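Local coordinates for chromosome replication initiation inhibitor protein (Agrobacterium tumefaciens, PDB 3FD3), which probably acts as a LysR-family transcriptional regulator that binds DNA, the present chain being its C-terminal, substrate-binding-type domain without the DNA-binding part, at residues L4-S12 / W45-V55; L73-F83 / G144-V155. One frame throughout, in Å; residues are numbered along the deposited sequence.

Interaction 1 (L4-S12 / W45-V55); sequences LNIATNADS and WLRGGRVLAAV
The methyl of A7 sits at the rim of the W45 indole, near the ring plane, with its CB 3.9 Å from W45 CE3. The same methyl meets A54 CB at 3.7 Å and V51 CG1 in the loop, so one small side chain is enclosed by helix, loop and strand at once. With just a methyl on each strand here, the indole edge can probably approach closely. Beneath it the backbones run parallel: A7 N donates to A53 O, and A7 O accepts from V55 N. A third bond, from L52 N to N5 O at 2.8 Å, carries the ladder back into the loop. At the far end V55 places CG1 anti to its backbone N (chi1 170°), which brings that methyl to S12 OG at 3.6 Å and to N9 OD1. These two polar atoms are themselves joined, S12 OG donating to N9 OD1 over 2.7 Å, which helps hold the side chain of N9, the N-cap residue of the helix beginning at A10. N5 works at the opposite end, where its ND2 and G49 O share a water. G49 closes helix 42-47 with a Schellman motif. L4, G49 and L52 also border a bound polyethylene glycol, probably from the crystallisation liquor. Strand 31-36 flanks strand 3-8 on its other side, and helix 42-47 leads into strand 53-56, an arrangement characteristic of the Rossmann-like α/β subdomains of the periplasmic-binding-protein fold.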
loop_
_atom_site.group_PDB
_atom_site.type_symbol
_atom_site.label_atom_id
_atom_site.label_comp_id
_atom_site.label_asym_id
_atom_site.label_seq_id
_atom_site.Cartn_x
_atom_site.Cartn_y
_atom_site.Cartn_z
ATOM N N LEU A 4 -4.006 8.898 18.716
ATOM C CA LEU A 4 -4.725 9.823 17.843
ATOM C C LEU A 4 -5.198 9.098 16.602
ATOM O O LEU A 4 -4.375 8.558 15.852
ATOM C CB LEU A 4 -3.804 10.969 17.412
ATOM C CG LEU A 4 -3.152 11.796 18.515
ATOM C CD1 LEU A 4 -2.359 12.922 17.902
ATOM C CD2 LEU A 4 -4.258 12.327 19.456
ATOM N N ASN A 5 -6.510 9.088 16.388
ATOM C CA ASN A 5 -7.101 8.536 15.147
ATOM C C ASN A 5 -7.102 9.578 14.012
ATOM O O ASN A 5 -7.770 10.629 14.118
ATOM C CB ASN A 5 -8.543 8.089 15.419
ATOM C CG ASN A 5 -8.645 7.021 16.496
ATOM O OD1 ASN A 5 -7.720 6.246 16.721
ATOM N ND2 ASN A 5 -9.781 6.995 17.192
ATOM N N ILE A 6 -6.390 9.282 12.930
ATOM C CA ILE A 6 -6.200 10.187 11.805
ATOM C C ILE A 6 -6.466 9.406 10.515
ATOM O O ILE A 6 -6.125 8.235 10.416
ATOM C CB ILE A 6 -4.762 10.735 11.775
ATOM C CG1 ILE A 6 -4.397 11.433 13.076
ATOM C CG2 ILE A 6 -4.532 11.733 10.596
ATOM C CD1 ILE A 6 -2.832 11.524 13.217
ATOM N N ALA A 7 -7.132 10.029 9.563
ATOM C CA ALA A 7 -7.457 9.400 8.293
ATOM C C ALA A 7 -6.619 10.037 7.186
ATOM O O ALA A 7 -6.215 11.202 7.264
ATOM C CB ALA A 7 -8.953 9.544 7.960
ATOM N N THR A 8 -6.349 9.236 6.148
ATOM C CA THR A 8 -5.656 9.726 4.948
ATOM C C THR A 8 -6.142 8.900 3.771
ATOM O O THR A 8 -6.581 7.741 3.957
ATOM C CB THR A 8 -4.115 9.609 5.048
ATOM O OG1 THR A 8 -3.531 10.088 3.825
ATOM C CG2 THR A 8 -3.652 8.165 5.289
ATOM N N ASN A 9 -6.073 9.498 2.584
ATOM C CA ASN A 9 -6.224 8.752 1.357
ATOM C C ASN A 9 -4.970 7.914 1.119
ATOM O O ASN A 9 -3.885 8.254 1.595
ATOM C CB ASN A 9 -6.523 9.684 0.151
ATOM C CG ASN A 9 -5.414 10.769 -0.101
ATOM O OD1 ASN A 9 -4.783 11.268 0.812
ATOM N ND2 ASN A 9 -5.286 11.198 -1.344
ATOM N N ALA A 10 -5.105 6.834 0.353
ATOM C CA ALA A 10 -3.957 5.960 0.081
ATOM C C ALA A 10 -2.821 6.689 -0.611
ATOM O O ALA A 10 -1.643 6.424 -0.358
ATOM C CB ALA A 10 -4.382 4.735 -0.782
ATOM N N ASP A 11 -3.162 7.562 -1.554
ATOM C CA ASP A 11 -2.116 8.221 -2.347
ATOM C C ASP A 11 -1.260 9.167 -1.474
ATOM O O ASP A 11 -0.061 9.270 -1.694
ATOM C CB ASP A 11 -2.715 8.949 -3.546
ATOM C CG ASP A 11 -3.270 7.995 -4.598
ATOM O OD1 ASP A 11 -2.748 6.860 -4.724
ATOM O OD2 ASP A 11 -4.236 8.371 -5.307
ATOM N N SER A 12 -1.845 9.811 -0.466
ATOM C CA SER A 12 -1.017 10.577 0.488
ATOM C C SER A 12 -0.185 9.667 1.382
ATOM O O SER A 12 0.992 9.981 1.673
ATOM C CB SER A 12 -1.862 11.542 1.321
ATOM O OG SER A 12 -2.411 12.571 0.515
ATOM N N TRP A 45 -16.665 9.579 9.087
ATOM C CA TRP A 45 -15.774 9.316 10.220
ATOM C C TRP A 45 -15.515 10.561 11.048
ATOM O O TRP A 45 -15.469 10.498 12.277
ATOM C CB TRP A 45 -14.436 8.787 9.751
ATOM C CG TRP A 45 -14.479 7.455 9.070
ATOM C CD1 TRP A 45 -15.529 6.579 9.013
ATOM C CD2 TRP A 45 -13.393 6.832 8.382
ATOM N NE1 TRP A 45 -15.163 5.458 8.309
ATOM C CE2 TRP A 45 -13.854 5.585 7.918
ATOM C CE3 TRP A 45 -12.069 7.209 8.111
ATOM C CZ2 TRP A 45 -13.046 4.720 7.196
ATOM C CZ3 TRP A 45 -11.259 6.347 7.390
ATOM C CH2 TRP A 45 -11.755 5.110 6.944
ATOM N N LEU A 46 -15.302 11.682 10.377
ATOM C CA LEU A 46 -15.141 12.943 11.090
ATOM C C LEU A 46 -16.418 13.337 11.835
ATOM O O LEU A 46 -16.376 13.733 12.998
ATOM C CB LEU A 46 -14.725 14.054 10.135
ATOM C CG LEU A 46 -13.256 14.040 9.695
ATOM C CD1 LEU A 46 -13.060 14.891 8.444
ATOM C CD2 LEU A 46 -12.258 14.490 10.799
ATOM N N ARG A 47 -17.544 13.229 11.158
ATOM C CA ARG A 47 -18.831 13.558 11.775
ATOM C C ARG A 47 -19.084 12.696 13.008
ATOM O O ARG A 47 -19.560 13.192 14.028
ATOM C CB ARG A 47 -19.969 13.412 10.759
ATOM C CG ARG A 47 -21.323 13.952 11.222
ATOM C CD ARG A 47 -22.494 13.466 10.345
ATOM N NE ARG A 47 -22.247 13.707 8.918
ATOM C CZ ARG A 47 -22.195 12.772 7.955
ATOM N NH1 ARG A 47 -22.401 11.471 8.207
ATOM N NH2 ARG A 47 -21.938 13.152 6.702
ATOM N N GLY A 48 -18.749 11.417 12.930
ATOM C CA GLY A 48 -19.004 10.475 14.022
ATOM C C GLY A 48 -17.936 10.453 15.102
ATOM O O GLY A 48 -18.024 9.659 16.034
ATOM N N GLY A 49 -16.920 11.305 14.972
ATOM C CA GLY A 49 -15.782 11.311 15.893
ATOM C C GLY A 49 -14.916 10.065 15.853
ATOM O O GLY A 49 -14.162 9.812 16.794
ATOM N N ARG A 50 -15.003 9.282 14.774
ATOM C CA ARG A 50 -14.185 8.073 14.635
ATOM C C ARG A 50 -12.724 8.394 14.291
ATOM O O ARG A 50 -11.840 7.602 14.569
ATOM C CB ARG A 50 -14.797 7.120 13.595
ATOM C CG ARG A 50 -16.129 6.480 14.089
ATOM C CD ARG A 50 -16.689 5.455 13.124
ATOM N NE ARG A 50 -15.717 4.436 12.731
ATOM C CZ ARG A 50 -15.938 3.484 11.818
ATOM N NH1 ARG A 50 -17.119 3.386 11.204
ATOM N NH2 ARG A 50 -14.966 2.618 11.512
ATOM N N VAL A 51 -12.496 9.543 13.666
ATOM C CA VAL A 51 -11.172 10.130 13.558
ATOM C C VAL A 51 -11.233 11.602 13.981
ATOM O O VAL A 51 -12.289 12.252 13.861
ATOM C CB VAL A 51 -10.557 10.016 12.122
ATOM C CG1 VAL A 51 -10.403 8.544 11.686
ATOM C CG2 VAL A 51 -11.368 10.816 11.108
ATOM N N LEU A 52 -10.098 12.128 14.446
ATOM C CA LEU A 52 -9.991 13.523 14.875
ATOM C C LEU A 52 -9.524 14.466 13.780
ATOM O O LEU A 52 -9.673 15.677 13.899
ATOM C CB LEU A 52 -9.021 13.641 16.056
ATOM C CG LEU A 52 -9.489 12.935 17.309
ATOM C CD1 LEU A 52 -8.461 13.115 18.437
ATOM C CD2 LEU A 52 -10.838 13.510 17.708
ATOM N N ALA A 53 -8.914 13.917 12.750
ATOM C CA ALA A 53 -8.308 14.702 11.696
ATOM C C ALA A 53 -8.102 13.834 10.483
ATOM O O ALA A 53 -8.049 12.587 10.576
ATOM C CB ALA A 53 -6.953 15.290 12.131
ATOM N N ALA A 54 -8.019 14.491 9.328
ATOM C CA ALA A 54 -7.913 13.756 8.063
ATOM C C ALA A 54 -7.314 14.618 6.967
ATOM O O ALA A 54 -7.622 15.817 6.871
ATOM C CB ALA A 54 -9.274 13.241 7.616
ATOM N N VAL A 55 -6.480 13.971 6.140
ATOM C CA VAL A 55 -6.116 14.456 4.823
ATOM C C VAL A 55 -7.187 13.933 3.895
ATOM O O VAL A 55 -7.443 12.702 3.834
ATOM C CB VAL A 55 -4.703 13.958 4.382
ATOM C CG1 VAL A 55 -4.442 14.283 2.876
ATOM C CG2 VAL A 55 -3.617 14.532 5.290
HETATM O O HOH W 1 -11.327 9.653 17.046
#

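Interaction 2 (L73-F83 / G144-V155). With CA (calcium ion), chain B.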
loop_
_atom_site.group_PDB
_atom_site.type_symbol
_atom_site.label_atom_id
_atom_site.label_comp_id
_atom_site.label_asym_id
_atom_site.label_seq_id
_atom_site.Cartn_x
_atom_site.Cartn_y
_atom_site.Cartn_z
ATOM N N LEU A 73 -2.056 17.637 -5.188
ATOM C CA LEU A 73 -1.405 16.363 -5.521
ATOM C C LEU A 73 -1.578 16.169 -7.034
ATOM O O LEU A 73 -2.709 16.086 -7.546
ATOM C CB LEU A 73 -2.024 15.216 -4.738
ATOM C CG LEU A 73 -1.326 13.853 -4.908
ATOM C CD1 LEU A 73 0.153 13.967 -4.573
ATOM C CD2 LEU A 73 -2.005 12.796 -4.082
ATOM N N ARG A 74 -0.462 16.213 -7.751
ATOM C CA ARG A 74 -0.488 16.117 -9.218
ATOM C C ARG A 74 -0.223 14.698 -9.624
ATOM O O ARG A 74 0.691 14.049 -9.092
ATOM C CB ARG A 74 0.551 17.035 -9.854
ATOM C CG ARG A 74 0.754 16.788 -11.331
ATOM C CD ARG A 74 1.409 17.962 -12.019
ATOM N NE ARG A 74 0.510 19.100 -12.120
ATOM C CZ ARG A 74 0.795 20.243 -12.736
ATOM N NH1 ARG A 74 1.974 20.428 -13.318
ATOM N NH2 ARG A 74 -0.106 21.210 -12.776
ATOM N N TYR A 75 -1.040 14.219 -10.568
ATOM C CA TYR A 75 -0.925 12.880 -11.104
ATOM C C TYR A 75 -0.600 12.928 -12.584
ATOM O O TYR A 75 -0.997 13.866 -13.280
ATOM C CB TYR A 75 -2.251 12.154 -10.967
ATOM C CG TYR A 75 -2.736 11.814 -9.568
ATOM C CD1 TYR A 75 -3.296 12.790 -8.756
ATOM C CD2 TYR A 75 -2.732 10.522 -9.106
ATOM C CE1 TYR A 75 -3.786 12.492 -7.510
ATOM C CE2 TYR A 75 -3.207 10.216 -7.856
ATOM C CZ TYR A 75 -3.748 11.212 -7.053
ATOM O OH TYR A 75 -4.268 10.901 -5.810
ATOM N N HIS A 76 0.114 11.910 -13.059
ATOM C CA HIS A 76 0.379 11.764 -14.492
ATOM C C HIS A 76 -0.120 10.391 -14.955
ATOM O O HIS A 76 0.051 9.388 -14.249
ATOM C CB HIS A 76 1.873 11.899 -14.796
ATOM C CG HIS A 76 2.428 13.263 -14.514
ATOM N ND1 HIS A 76 2.347 14.309 -15.406
ATOM C CD2 HIS A 76 3.052 13.753 -13.418
ATOM C CE1 HIS A 76 2.902 15.382 -14.875
ATOM N NE2 HIS A 76 3.351 15.072 -13.673
ATOM N N ALA A 77 -0.736 10.369 -16.133
ATOM C CA ALA A 77 -1.197 9.130 -16.755
ATOM C C ALA A 77 0.022 8.491 -17.422
ATOM O O ALA A 77 0.588 9.055 -18.352
ATOM C CB ALA A 77 -2.297 9.421 -17.783
ATOM N N THR A 78 0.432 7.329 -16.922
ATOM C CA THR A 78 1.717 6.741 -17.267
ATOM C C THR A 78 1.606 5.250 -17.611
ATOM O O THR A 78 0.732 4.519 -17.130
ATOM C CB THR A 78 2.750 6.870 -16.125
ATOM O OG1 THR A 78 2.198 6.297 -14.933
ATOM C CG2 THR A 78 3.186 8.324 -15.903
ATOM N N ALA A 79 2.501 4.810 -18.468
ATOM C CA ALA A 79 2.645 3.376 -18.785
ATOM C C ALA A 79 4.102 3.138 -19.165
ATOM O O ALA A 79 4.879 4.085 -19.318
ATOM C CB ALA A 79 1.720 2.963 -19.939
ATOM N N SER A 80 4.475 1.876 -19.331
ATOM C CA SER A 80 5.843 1.573 -19.748
ATOM C C SER A 80 5.991 1.772 -21.267
ATOM O O SER A 80 4.996 1.784 -21.992
ATOM C CB SER A 80 6.227 0.135 -19.369
ATOM O OG SER A 80 5.692 -0.806 -20.265
ATOM N N PRO A 81 7.227 1.920 -21.760
ATOM C CA PRO A 81 7.435 2.015 -23.215
ATOM C C PRO A 81 6.871 0.830 -24.024
ATOM O O PRO A 81 6.277 1.019 -25.083
ATOM C CB PRO A 81 8.960 2.073 -23.329
ATOM C CG PRO A 81 9.382 2.762 -22.089
ATOM C CD PRO A 81 8.480 2.172 -21.026
ATOM N N ASP A 82 7.020 -0.381 -23.495
ATOM C CA ASP A 82 6.481 -1.567 -24.145
ATOM C C ASP A 82 4.949 -1.529 -24.149
ATOM O O ASP A 82 4.363 -1.893 -25.134
ATOM C CB ASP A 82 6.978 -2.847 -23.467
ATOM C CG ASP A 82 6.315 -4.125 -24.031
ATOM O OD1 ASP A 82 6.551 -4.425 -25.184
ATOM O OD2 ASP A 82 5.523 -4.757 -23.288
ATOM N N PHE A 83 4.327 -1.083 -23.053
ATOM C CA PHE A 83 2.871 -0.900 -23.033
ATOM C C PHE A 83 2.404 0.041 -24.141
ATOM O O PHE A 83 1.420 -0.234 -24.852
ATOM C CB PHE A 83 2.376 -0.415 -21.674
ATOM C CG PHE A 83 0.896 -0.454 -21.550
ATOM C CD1 PHE A 83 0.119 0.585 -22.031
ATOM C CD2 PHE A 83 0.282 -1.549 -20.990
ATOM C CE1 PHE A 83 -1.240 0.527 -21.941
ATOM C CE2 PHE A 83 -1.055 -1.618 -20.906
ATOM C CZ PHE A 83 -1.831 -0.576 -21.368
ATOM N N GLY A 144 4.453 -3.034 -17.196
ATOM C CA GLY A 144 3.774 -3.098 -18.508
ATOM C C GLY A 144 2.376 -3.704 -18.482
ATOM O O GLY A 144 1.862 -4.185 -19.491
HETATM N N MSE A 145 1.780 -3.737 -17.289
HETATM C CA MSE A 145 0.511 -4.415 -17.075
HETATM C C MSE A 145 -0.701 -3.543 -17.474
HETATM O O MSE A 145 -1.710 -4.031 -17.941
HETATM C CB MSE A 145 0.466 -4.794 -15.596
HETATM C CG MSE A 145 -0.492 -5.710 -15.277
HETATM SE SE MSE A 145 -0.287 -6.302 -13.409
HETATM C CE MSE A 145 -2.063 -6.587 -13.314
ATOM N N GLY A 146 -0.567 -2.235 -17.293
ATOM C CA GLY A 146 -1.641 -1.311 -17.600
ATOM C C GLY A 146 -1.124 0.098 -17.537
ATOM O O GLY A 146 0.044 0.329 -17.206
ATOM N N TRP A 147 -1.990 1.021 -17.937
ATOM C CA TRP A 147 -1.762 2.458 -17.754
ATOM C C TRP A 147 -2.675 2.989 -16.652
ATOM O O TRP A 147 -3.744 2.469 -16.422
ATOM C CB TRP A 147 -1.991 3.225 -19.046
ATOM C CG TRP A 147 -3.470 3.333 -19.434
ATOM C CD1 TRP A 147 -4.196 2.443 -20.160
ATOM C CD2 TRP A 147 -4.366 4.382 -19.072
ATOM N NE1 TRP A 147 -5.484 2.866 -20.281
ATOM C CE2 TRP A 147 -5.623 4.058 -19.617
ATOM C CE3 TRP A 147 -4.230 5.563 -18.330
ATOM C CZ2 TRP A 147 -6.738 4.890 -19.467
ATOM C CZ3 TRP A 147 -5.342 6.372 -18.161
ATOM C CH2 TRP A 147 -6.575 6.030 -18.723
ATOM N N GLY A 148 -2.229 4.037 -15.969
ATOM C CA GLY A 148 -3.048 4.632 -14.934
ATOM C C GLY A 148 -2.472 5.927 -14.426
ATOM O O GLY A 148 -1.371 6.319 -14.811
ATOM N N LEU A 149 -3.254 6.592 -13.572
ATOM C CA LEU A 149 -2.835 7.864 -12.986
ATOM C C LEU A 149 -2.045 7.600 -11.711
ATOM O O LEU A 149 -2.525 6.923 -10.790
ATOM C CB LEU A 149 -4.042 8.747 -12.710
ATOM C CG LEU A 149 -4.606 9.558 -13.891
ATOM C CD1 LEU A 149 -3.685 10.703 -14.266
ATOM C CD2 LEU A 149 -4.833 8.663 -15.135
ATOM N N ASN A 150 -0.818 8.100 -11.671
ATOM C CA ASN A 150 0.051 7.935 -10.531
ATOM C C ASN A 150 0.515 9.294 -10.018
ATOM O O ASN A 150 0.833 10.194 -10.823
ATOM C CB ASN A 150 1.286 7.131 -10.931
ATOM C CG ASN A 150 0.964 5.715 -11.268
ATOM O OD1 ASN A 150 0.564 4.957 -10.398
ATOM N ND2 ASN A 150 1.141 5.333 -12.545
ATOM N N PRO A 151 0.592 9.458 -8.704
ATOM C CA PRO A 151 1.148 10.709 -8.181
ATOM C C PRO A 151 2.575 10.993 -8.688
ATOM O O PRO A 151 3.406 10.064 -8.769
ATOM C CB PRO A 151 1.159 10.479 -6.670
ATOM C CG PRO A 151 0.198 9.398 -6.418
ATOM C CD PRO A 151 0.197 8.533 -7.620
ATOM N N VAL A 152 2.847 12.259 -9.007
ATOM C CA VAL A 152 4.120 12.676 -9.574
ATOM C C VAL A 152 5.306 12.272 -8.695
ATOM O O VAL A 152 6.367 11.903 -9.224
ATOM C CB VAL A 152 4.168 14.222 -9.842
ATOM C CG1 VAL A 152 3.989 15.048 -8.551
ATOM C CG2 VAL A 152 5.460 14.590 -10.582
ATOM N N GLN A 153 5.107 12.285 -7.382
ATOM C CA GLN A 153 6.193 11.979 -6.441
ATOM C C GLN A 153 6.700 10.547 -6.648
ATOM O O GLN A 153 7.869 10.256 -6.401
ATOM C CB GLN A 153 5.742 12.145 -4.981
ATOM C CG GLN A 153 5.372 13.546 -4.558
ATOM C CD GLN A 153 3.992 14.014 -4.995
ATOM O OE1 GLN A 153 3.202 13.236 -5.484
ATOM N NE2 GLN A 153 3.702 15.329 -4.797
ATOM N N LEU A 154 5.826 9.658 -7.101
ATOM C CA LEU A 154 6.171 8.258 -7.247
ATOM C C LEU A 154 6.657 7.895 -8.643
ATOM O O LEU A 154 7.224 6.807 -8.836
ATOM C CB LEU A 154 4.960 7.400 -6.923
ATOM C CG LEU A 154 4.441 7.526 -5.491
ATOM C CD1 LEU A 154 3.316 6.540 -5.252
ATOM C CD2 LEU A 154 5.572 7.363 -4.417
ATOM N N VAL A 155 6.461 8.793 -9.605
ATOM C CA VAL A 155 6.850 8.490 -10.977
ATOM C C VAL A 155 7.816 9.467 -11.616
ATOM O O VAL A 155 8.269 9.222 -12.729
ATOM C CB VAL A 155 5.626 8.287 -11.909
ATOM C CG1 VAL A 155 4.787 7.049 -11.472
ATOM C CG2 VAL A 155 4.784 9.542 -12.024
HETATM CA CA CA B . -4.013 6.186 -9.037
HETATM O O HOH W 2 1.777 17.297 -6.267
HETATM O O HOH W 3 2.538 -0.099 -18.359
HETATM O O HOH W 4 2.905 -4.276 -22.053
HETATM O O HOH W 5 -2.359 5.949 -7.305
HETATM O O HOH W 6 -5.988 6.222 -10.193
#
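The N150 amide reaches across to T78 in a side-chain bond between neighbouring strands, N150 ND2 donating to T78 OG1 at 2.8 Å with the hydroxyl almost in the amide plane. T78 turns OG1 between its backbone N and carbonyl carbon (chi1 55°) to meet it, and S141 is a second partner of ND2. In the backbone, H76 pairs with N150 and T78 with G148, each through two bonds. On the other face L149 CD2 lies 3.7 Å from A77 CB and L149 CD1 close to Y75 CB, while L149 O binds a calcium ion at 2.4 Å, with two waters and one further ligand. Toward helix 152-161, P151 CG lies 3.8 Å from Y75 CE2, while V152 CG2 meets the rim of the H76 imidazole, whose ND1 bonds to E166. V152 N donates to R74 O at 2.8 Å, extending the antiparallel ladder past P151. At the other end the F83 ring receives G146 C and W147 N over one face, with G144 O at its edge. S80 OG caps the following helix by accepting from F83 N. Strand 148-151 thus lies antiparallel at the edge of the mixed sheet, as in the second α/β subdomain of LysR effector-binding domains.

Both contacts are largely buried and serve one mixed sheet, on opposite sides of the chain's centre, about 27 Å apart between centres. Interaction 1 joins parallel strands inside the sheet, where three backbone bonds run beside small apolar side chains and an indole edge. Interaction 2 joins an antiparallel pair that includes an outermost strand, and its chemistry is more mixed: an amide-hydroxyl bond, aromatic packing and a metal on a main-chain carbonyl. Strands 53-56 and 66-79 follow each other in the chain. The two interactions meet directly where D11 OD2 lies 2.6 Å from Y75 OH, a probable hydrogen bond, while D11 CB packs on L73 and P151.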